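Local coordinates for protein sulfatase (Bacteroides fragilis CAG:558, PDB 6USS) that probably hydrolyses aryl sulfate esters as a calcium-dependent gut bacterial sulfatase, studied here in a form whose catalytic position has been replaced, at residues A[67-72]-A[293-298]; A[270-275]-A[288-293]. The protein carries 1 engineered substitution. All blocks are in the same frame, centred on the assembly; numbering follows the deposited sequence.

Contact 1 (A[67-72]-A[293-298])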
ATOM      1  N   PRO A  67       6.782  27.185 -20.218  1.00 19.78           N
ATOM      2  CA  PRO A  67       5.549  27.575 -20.921  1.00 18.45           C
ATOM      3  C   PRO A  67       4.321  26.869 -20.385  1.00 22.07           C
ATOM      4  O   PRO A  67       3.216  27.422 -20.482  1.00 20.10           O
ATOM      5  CB  PRO A  67       5.831  27.178 -22.374  1.00 13.42           C
ATOM      6  CG  PRO A  67       6.781  25.995 -22.236  1.00 17.84           C
ATOM      7  CD  PRO A  67       7.666  26.357 -21.060  1.00 17.20           C
ATOM      8  N   ASN A  68       4.477  25.654 -19.830  1.00 18.05           N
ATOM      9  CA  ASN A  68       3.311  24.923 -19.332  1.00 19.90           C
ATOM     10  C   ASN A  68       2.833  25.476 -17.986  1.00 22.91           C
ATOM     11  O   ASN A  68       1.629  25.455 -17.700  1.00 23.83           O
ATOM     12  CB  ASN A  68       3.629  23.435 -19.223  1.00 19.21           C
ATOM     13  CG  ASN A  68       3.855  22.774 -20.576  1.00 20.50           C
ATOM     14  OD1 ASN A  68       2.937  22.640 -21.385  1.00 20.42           O
ATOM     15  ND2 ASN A  68       5.082  22.323 -20.809  1.00 16.11           N
ATOM     16  N   MET A  69       3.759  25.964 -17.142  1.00 20.04           N
ATOM     17  CA  MET A  69       3.370  26.726 -15.955  1.00 19.91           C
ATOM     18  C   MET A  69       2.575  27.979 -16.337  1.00 21.79           C
ATOM     19  O   MET A  69       1.603  28.332 -15.662  1.00 20.19           O
ATOM     20  CB  MET A  69       4.613  27.117 -15.137  1.00 14.63           C
ATOM     21  CG  MET A  69       5.295  25.977 -14.395  1.00 15.16           C
ATOM     22  SD  MET A  69       6.718  26.524 -13.415  1.00 20.45           S
ATOM     23  CE  MET A  69       5.977  27.645 -12.219  1.00 14.60           C
ATOM     24  N   GLU A  70       2.988  28.683 -17.400  1.00 20.88           N
ATOM     25  CA  GLU A  70       2.246  29.866 -17.835  1.00 21.79           C
ATOM     26  C   GLU A  70       0.848  29.489 -18.304  1.00 26.25           C
ATOM     27  O   GLU A  70      -0.141  30.147 -17.951  1.00 27.81           O
ATOM     28  CB  GLU A  70       3.001  30.574 -18.957  1.00 21.53           C
ATOM     29  CG  GLU A  70       4.308  31.185 -18.558  1.00 21.57           C
ATOM     30  CD  GLU A  70       5.072  31.748 -19.750  1.00 29.27           C
ATOM     31  OE1 GLU A  70       4.425  32.181 -20.728  1.00 33.63           O
ATOM     32  OE2 GLU A  70       6.322  31.770 -19.705  1.00 30.72           O
ATOM     33  N   ARG A  71       0.763  28.439 -19.123  1.00 21.86           N
ATOM     34  CA  ARG A  71      -0.509  27.844 -19.524  1.00 24.43           C
ATOM     35  C   ARG A  71      -1.399  27.540 -18.312  1.00 25.28           C
ATOM     36  O   ARG A  71      -2.570  27.940 -18.267  1.00 19.28           O
ATOM     37  CB  ARG A  71      -0.213  26.575 -20.338  1.00 25.76           C
ATOM     38  CG  ARG A  71      -1.360  26.016 -21.143  1.00 36.81           C
ATOM     39  CD  ARG A  71      -0.871  25.038 -22.218  1.00 38.98           C
ATOM     40  NE  ARG A  71      -1.710  23.841 -22.285  1.00 36.95           N
ATOM     41  CZ  ARG A  71      -1.283  22.622 -21.973  1.00 38.46           C
ATOM     42  NH1 ARG A  71      -0.026  22.460 -21.588  1.00 32.52           N
ATOM     43  NH2 ARG A  71      -2.099  21.567 -22.049  1.00 36.97           N
ATOM     44  N   LEU A  72      -0.857  26.815 -17.319  1.00 26.70           N
ATOM     45  CA  LEU A  72      -1.636  26.469 -16.129  1.00 22.66           C
ATOM     46  C   LEU A  72      -2.112  27.720 -15.389  1.00 24.82           C
ATOM     47  O   LEU A  72      -3.258  27.782 -14.924  1.00 22.48           O
ATOM     48  CB  LEU A  72      -0.810  25.564 -15.209  1.00 18.94           C
ATOM     49  CG  LEU A  72      -1.489  24.950 -13.973  1.00 24.29           C
ATOM     50  CD1 LEU A  72      -2.572  23.971 -14.374  1.00 21.81           C
ATOM     51  CD2 LEU A  72      -0.478  24.267 -13.051  1.00 20.23           C
ATOM     52  N   GLU A 293      13.265  23.242 -17.343  1.00 18.81           N
ATOM     53  CA  GLU A 293      12.401  23.040 -18.495  1.00 18.65           C
ATOM     54  C   GLU A 293      11.902  21.606 -18.581  1.00 18.92           C
ATOM     55  O   GLU A 293      10.778  21.373 -19.033  1.00 19.34           O
ATOM     56  CB  GLU A 293      13.120  23.432 -19.789  1.00 22.99           C
ATOM     57  CG  GLU A 293      12.129  23.686 -20.940  1.00 28.16           C
ATOM     58  CD  GLU A 293      12.769  23.849 -22.322  1.00 26.99           C
ATOM     59  OE1 GLU A 293      13.969  24.191 -22.414  1.00 29.35           O
ATOM     60  OE2 GLU A 293      12.041  23.649 -23.325  1.00 27.86           O
ATOM     61  N   GLY A 294      12.711  20.641 -18.151  1.00 20.65           N
ATOM     62  CA  GLY A 294      12.263  19.259 -18.162  1.00 19.80           C
ATOM     63  C   GLY A 294      11.211  18.997 -17.102  1.00 21.15           C
ATOM     64  O   GLY A 294      10.297  18.193 -17.309  1.00 21.50           O
ATOM     65  N   MET A 295      11.324  19.668 -15.952  1.00 20.77           N
ATOM     66  CA  MET A 295      10.222  19.679 -14.999  1.00 18.28           C
ATOM     67  C   MET A 295       8.956  20.194 -15.667  1.00 18.27           C
ATOM     68  O   MET A 295       7.891  19.579 -15.569  1.00 19.95           O
ATOM     69  CB  MET A 295      10.585  20.542 -13.788  1.00 16.76           C
ATOM     70  CG  MET A 295       9.425  20.784 -12.826  1.00 16.47           C
ATOM     71  SD  MET A 295       8.414  22.222 -13.265  1.00 17.64           S
ATOM     72  CE  MET A 295       9.576  23.552 -13.030  1.00 19.47           C
ATOM     73  N   ASP A 296       9.062  21.326 -16.365  1.00 19.58           N
ATOM     74  CA  ASP A 296       7.899  21.926 -17.005  1.00 20.35           C
ATOM     75  C   ASP A 296       7.342  21.041 -18.123  1.00 22.53           C
ATOM     76  O   ASP A 296       6.127  21.052 -18.374  1.00 18.00           O
ATOM     77  CB  ASP A 296       8.264  23.311 -17.539  1.00 17.87           C
ATOM     78  CG  ASP A 296       7.051  24.070 -18.072  1.00 21.59           C
ATOM     79  OD1 ASP A 296       6.345  24.729 -17.262  1.00 20.00           O
ATOM     80  OD2 ASP A 296       6.808  24.018 -19.298  1.00 18.93           O
ATOM     81  N   LYS A 297       8.206  20.283 -18.811  1.00 17.81           N
ATOM     82  CA  LYS A 297       7.718  19.349 -19.820  1.00 16.00           C
ATOM     83  C   LYS A 297       6.864  18.274 -19.179  1.00 19.88           C
ATOM     84  O   LYS A 297       5.844  17.855 -19.743  1.00 17.09           O
ATOM     85  CB  LYS A 297       8.884  18.711 -20.571  1.00 17.47           C
ATOM     86  CG  LYS A 297       8.470  17.632 -21.564  1.00 19.32           C
ATOM     87  CD  LYS A 297       9.694  16.885 -22.104  1.00 19.17           C
ATOM     88  CE  LYS A 297       9.325  15.830 -23.152  1.00 12.98           C
ATOM     89  NZ  LYS A 297       8.417  14.772 -22.651  1.00 16.70           N
ATOM     90  N   SER A 298       7.270  17.819 -17.990  1.00 18.40           N
ATOM     91  CA  SER A 298       6.464  16.859 -17.248  1.00 19.50           C
ATOM     92  C   SER A 298       5.079  17.434 -16.927  1.00 22.18           C
ATOM     93  O   SER A 298       4.055  16.755 -17.110  1.00 19.83           O
ATOM     94  CB  SER A 298       7.215  16.442 -15.981  1.00 15.32           C
ATOM     95  OG  SER A 298       6.418  15.634 -15.128  1.00 18.44           O
TER
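The carboxylate of Asp-296 grips the first turn of helix 67-74 with both oxygens. Asp-296 OD1 accepts the backbone N-H of Met-69, N to OD1 2.9 Å. Asp-296 OD2 accepts that of Asn-68 in a fairly straight bond (N to OD2 2.9 Å, 161° at the hydrogen). Each oxygen offers its syn lone pair, the fork expected where one carboxylate reads two successive amides. A negative group at this end, where first-turn N-H groups lack acceptors within their own helix, would also suit the helix dipole.

The side chain of Asn-68 adds a third, more bent bond: Asn-68 ND2 lies 2.9 Å from Asp-296 OD2. This donor arrives from above the carboxylate plane, 48° out of it, although the amide and carboxylate planes are only modestly turned against each other. OD2 therefore serves two donors; ND2 also makes a weak bond to the backbone O of Asp-296. Asp-296 has CG anti to its own N, which carries the carboxylate across to the opposing helix.

Carbon atoms also touch the carboxylate. CD of Pro-67 lies 3.1 Å from Asp-296 OD2, and CG of Met-69 rests against OD1. Deeper in, the sulfur of Met-69 meets CE of Met-295 at 4.1 Å, the two chains crossing near a right angle.

The segment axes approach to 8.7 Å at 45°. Beneath them, Met-69 and Met-295 share Phe-319 of strand 315-321, and Met-295 also reaches strand 35-41, so the contact joins two helices packed on the central sheet of the sulfatase fold.

Contact 2 (A[270-275]-A[288-293]); sequences KRFYQK and YAALIE
Lys-275 NZ is held by both carboxylate oxygens of Glu-293, in a salt bridge that ties together two helices consecutive in the chain, 273-279 and 283-308, joined by a short connection. The shorter arm, Lys-275 NZ to Glu-293 OE1 at 2.8 Å, meets the oxygen on its syn side, 24° out of the carboxylate plane; the arm to OE2 is weak. NZ also forms a salt bridge to Glu-65, its strongest polar partner, so it lies between two carboxylates. Tyr-276 OH bonds to Glu-293 OE1, which thus has a second polar neighbour. The lysine chain runs out straight and then bends at chi3 (58°), bringing NZ across the glutamate at about a right angle.

Phe-272, at the N-cap position, points its side chain toward helix 283-308. Its ring is sandwiched: Glu-293 CB lies over one face toward the rim, and Arg-271 CB sits 3.6 Å above the centre of the other. The ring and the Glu-293 carboxylate planes stand 38° apart, with Phe-272 CD1 3.5 Å from Glu-293 OE1. The CA atoms of Phe-272 and Ala-290 are 5.2 Å apart, with Ala-290 CB 3.9 Å from Phe-272 CB.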
ATOM      1  N   LYS A 270      20.402  16.725 -22.160  1.00 19.17           N
ATOM      2  CA  LYS A 270      20.750  17.040 -23.543  1.00 19.70           C
ATOM      3  C   LYS A 270      19.559  17.576 -24.340  1.00 22.95           C
ATOM      4  O   LYS A 270      19.765  18.339 -25.292  1.00 24.86           O
ATOM      5  CB  LYS A 270      21.342  15.804 -24.230  1.00 16.06           C
ATOM      6  CG  LYS A 270      20.462  14.543 -24.107  1.00 32.22           C
ATOM      7  CD  LYS A 270      21.189  13.255 -24.524  1.00 35.36           C
ATOM      8  CE  LYS A 270      20.200  12.168 -24.941  1.00 35.32           C
ATOM      9  NZ  LYS A 270      20.907  10.930 -25.381  1.00 41.39           N
ATOM     10  N   ARG A 271      18.324  17.226 -23.953  1.00 18.48           N
ATOM     11  CA  ARG A 271      17.147  17.738 -24.648  1.00 20.18           C
ATOM     12  C   ARG A 271      17.107  19.262 -24.677  1.00 19.86           C
ATOM     13  O   ARG A 271      16.542  19.852 -25.602  1.00 25.50           O
ATOM     14  CB  ARG A 271      15.878  17.209 -23.987  1.00 19.16           C
ATOM     15  CG  ARG A 271      15.766  15.706 -24.037  1.00 22.46           C
ATOM     16  CD  ARG A 271      14.456  15.234 -23.443  1.00 19.26           C
ATOM     17  NE  ARG A 271      14.447  15.383 -21.991  1.00 21.92           N
ATOM     18  CZ  ARG A 271      13.384  15.156 -21.230  1.00 19.99           C
ATOM     19  NH1 ARG A 271      12.244  14.755 -21.776  1.00 22.68           N
ATOM     20  NH2 ARG A 271      13.463  15.322 -19.928  1.00 17.26           N
ATOM     21  N   PHE A 272      17.689  19.923 -23.690  1.00 21.36           N
ATOM     22  CA  PHE A 272      17.561  21.369 -23.604  1.00 26.22           C
ATOM     23  C   PHE A 272      18.877  22.090 -23.376  1.00 24.32           C
ATOM     24  O   PHE A 272      18.922  23.317 -23.532  1.00 24.85           O
ATOM     25  CB  PHE A 272      16.586  21.747 -22.477  1.00 23.24           C
ATOM     26  CG  PHE A 272      15.402  20.830 -22.375  1.00 22.73           C
ATOM     27  CD1 PHE A 272      14.390  20.875 -23.331  1.00 23.64           C
ATOM     28  CD2 PHE A 272      15.296  19.924 -21.336  1.00 22.87           C
ATOM     29  CE1 PHE A 272      13.289  20.027 -23.245  1.00 16.38           C
ATOM     30  CE2 PHE A 272      14.195  19.072 -21.236  1.00 21.59           C
ATOM     31  CZ  PHE A 272      13.190  19.131 -22.189  1.00 20.80           C
ATOM     32  N   TYR A 273      19.939  21.370 -23.023  1.00 23.43           N
ATOM     33  CA  TYR A 273      21.140  22.020 -22.518  1.00 25.85           C
ATOM     34  C   TYR A 273      21.717  22.998 -23.535  1.00 26.79           C
ATOM     35  O   TYR A 273      21.914  24.180 -23.230  1.00 27.59           O
ATOM     36  CB  TYR A 273      22.162  20.962 -22.134  1.00 21.80           C
ATOM     37  CG  TYR A 273      23.484  21.538 -21.754  1.00 22.39           C
ATOM     38  CD1 TYR A 273      23.682  22.103 -20.499  1.00 23.40           C
ATOM     39  CD2 TYR A 273      24.545  21.512 -22.641  1.00 25.87           C
ATOM     40  CE1 TYR A 273      24.900  22.633 -20.146  1.00 24.51           C
ATOM     41  CE2 TYR A 273      25.770  22.029 -22.295  1.00 26.75           C
ATOM     42  CZ  TYR A 273      25.944  22.590 -21.049  1.00 25.02           C
ATOM     43  OH  TYR A 273      27.171  23.097 -20.718  1.00 23.68           O
ATOM     44  N   GLN A 274      21.976  22.527 -24.759  1.00 23.97           N
ATOM     45  CA  GLN A 274      22.663  23.355 -25.748  1.00 24.47           C
ATOM     46  C   GLN A 274      21.860  24.597 -26.107  1.00 25.54           C
ATOM     47  O   GLN A 274      22.442  25.645 -26.417  1.00 24.14           O
ATOM     48  CB  GLN A 274      22.972  22.539 -27.010  1.00 27.74           C
ATOM     49  CG  GLN A 274      23.913  23.240 -27.988  1.00 19.23           C
ATOM     50  CD  GLN A 274      25.224  23.652 -27.331  1.00 25.15           C
ATOM     51  OE1 GLN A 274      25.885  22.849 -26.667  1.00 24.78           O
ATOM     52  NE2 GLN A 274      25.600  24.911 -27.505  1.00 23.26           N
ATOM     53  N   LYS A 275      20.530  24.511 -26.065  1.00 24.49           N
ATOM     54  CA  LYS A 275      19.727  25.690 -26.362  1.00 25.91           C
ATOM     55  C   LYS A 275      20.080  26.850 -25.431  1.00 27.69           C
ATOM     56  O   LYS A 275      20.225  27.996 -25.877  1.00 26.60           O
ATOM     57  CB  LYS A 275      18.236  25.350 -26.278  1.00 24.20           C
ATOM     58  CG  LYS A 275      17.330  26.578 -26.469  1.00 27.75           C
ATOM     59  CD  LYS A 275      15.846  26.223 -26.361  1.00 29.01           C
ATOM     60  CE  LYS A 275      15.504  25.584 -25.026  1.00 26.72           C
ATOM     61  NZ  LYS A 275      14.021  25.383 -24.910  1.00 27.34           N
ATOM     62  N   TYR A 288      21.041  24.286 -15.102  1.00 19.70           N
ATOM     63  CA  TYR A 288      19.904  24.577 -14.235  1.00 20.65           C
ATOM     64  C   TYR A 288      18.655  24.847 -15.068  1.00 21.12           C
ATOM     65  O   TYR A 288      17.602  24.235 -14.848  1.00 25.78           O
ATOM     66  CB  TYR A 288      20.218  25.762 -13.313  1.00 20.45           C
ATOM     67  CG  TYR A 288      19.373  25.834 -12.039  1.00 23.46           C
ATOM     68  CD1 TYR A 288      19.468  24.852 -11.049  1.00 23.21           C
ATOM     69  CD2 TYR A 288      18.499  26.896 -11.817  1.00 18.39           C
ATOM     70  CE1 TYR A 288      18.698  24.922  -9.875  1.00 18.41           C
ATOM     71  CE2 TYR A 288      17.733  26.973 -10.654  1.00 21.11           C
ATOM     72  CZ  TYR A 288      17.836  25.980  -9.689  1.00 21.29           C
ATOM     73  OH  TYR A 288      17.076  26.064  -8.546  1.00 19.00           O
ATOM     74  N   ALA A 289      18.764  25.747 -16.049  1.00 18.11           N
ATOM     75  CA  ALA A 289      17.642  26.054 -16.934  1.00 19.43           C
ATOM     76  C   ALA A 289      17.066  24.796 -17.568  1.00 22.67           C
ATOM     77  O   ALA A 289      15.843  24.673 -17.728  1.00 21.00           O
ATOM     78  CB  ALA A 289      18.089  27.029 -18.023  1.00 18.58           C
ATOM     79  N   ALA A 290      17.937  23.847 -17.928  1.00 18.76           N
ATOM     80  CA  ALA A 290      17.484  22.619 -18.559  1.00 16.14           C
ATOM     81  C   ALA A 290      16.724  21.733 -17.571  1.00 19.52           C
ATOM     82  O   ALA A 290      15.735  21.089 -17.947  1.00 17.87           O
ATOM     83  CB  ALA A 290      18.674  21.887 -19.174  1.00 15.33           C
ATOM     84  N   LEU A 291      17.149  21.699 -16.300  1.00 18.13           N
ATOM     85  CA  LEU A 291      16.367  20.994 -15.282  1.00 17.79           C
ATOM     86  C   LEU A 291      14.986  21.618 -15.135  1.00 18.81           C
ATOM     87  O   LEU A 291      13.980  20.908 -15.038  1.00 15.02           O
ATOM     88  CB  LEU A 291      17.082  21.017 -13.935  1.00 14.32           C
ATOM     89  CG  LEU A 291      18.312  20.135 -13.791  1.00 20.76           C
ATOM     90  CD1 LEU A 291      18.673  19.897 -12.296  1.00 16.21           C
ATOM     91  CD2 LEU A 291      18.082  18.838 -14.540  1.00 17.58           C
ATOM     92  N   ILE A 292      14.929  22.954 -15.129  1.00 20.08           N
ATOM     93  CA  ILE A 292      13.666  23.669 -14.975  1.00 20.80           C
ATOM     94  C   ILE A 292      12.729  23.339 -16.126  1.00 17.88           C
ATOM     95  O   ILE A 292      11.527  23.135 -15.924  1.00 17.96           O
ATOM     96  CB  ILE A 292      13.929  25.184 -14.860  1.00 21.29           C
ATOM     97  CG1 ILE A 292      14.472  25.531 -13.464  1.00 15.23           C
ATOM     98  CG2 ILE A 292      12.686  25.987 -15.194  1.00 13.57           C
ATOM     99  CD1 ILE A 292      15.148  26.886 -13.390  1.00 15.61           C
ATOM    100  N   GLU A 293      13.265  23.242 -17.343  1.00 18.81           N
ATOM    101  CA  GLU A 293      12.401  23.040 -18.495  1.00 18.65           C
ATOM    102  C   GLU A 293      11.902  21.606 -18.581  1.00 18.92           C
ATOM    103  O   GLU A 293      10.778  21.373 -19.033  1.00 19.34           O
ATOM    104  CB  GLU A 293      13.120  23.432 -19.789  1.00 22.99           C
ATOM    105  CG  GLU A 293      12.129  23.686 -20.940  1.00 28.16           C
ATOM    106  CD  GLU A 293      12.769  23.849 -22.322  1.00 26.99           C
ATOM    107  OE1 GLU A 293      13.969  24.191 -22.414  1.00 29.35           O
ATOM    108  OE2 GLU A 293      12.041  23.649 -23.325  1.00 27.86           O
TER

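Contacts 1 and 2 lie on consecutive turns of helix 283-308, their centres about 13 Å apart, and share Glu-293. Along the chain, 270-275 and 288-293 pair locally within the much longer loop that 67-72 and 293-298 close, so contact 2 is nested inside contact 1. They also touch directly: Gly-294 CA lies 3.6 Å from Phe-272 CE2, and Lys-297 CD lies 3.3 Å from Arg-271 NH1. One long helix thus joins an early helix of the sulfatase domain to the turn that precedes helix 273-279 and the start of that helix. Contact 1 is the one nearer the calcium site, with the Met-295 side chain about 13 Å from the ion; contact 2 is peripheral.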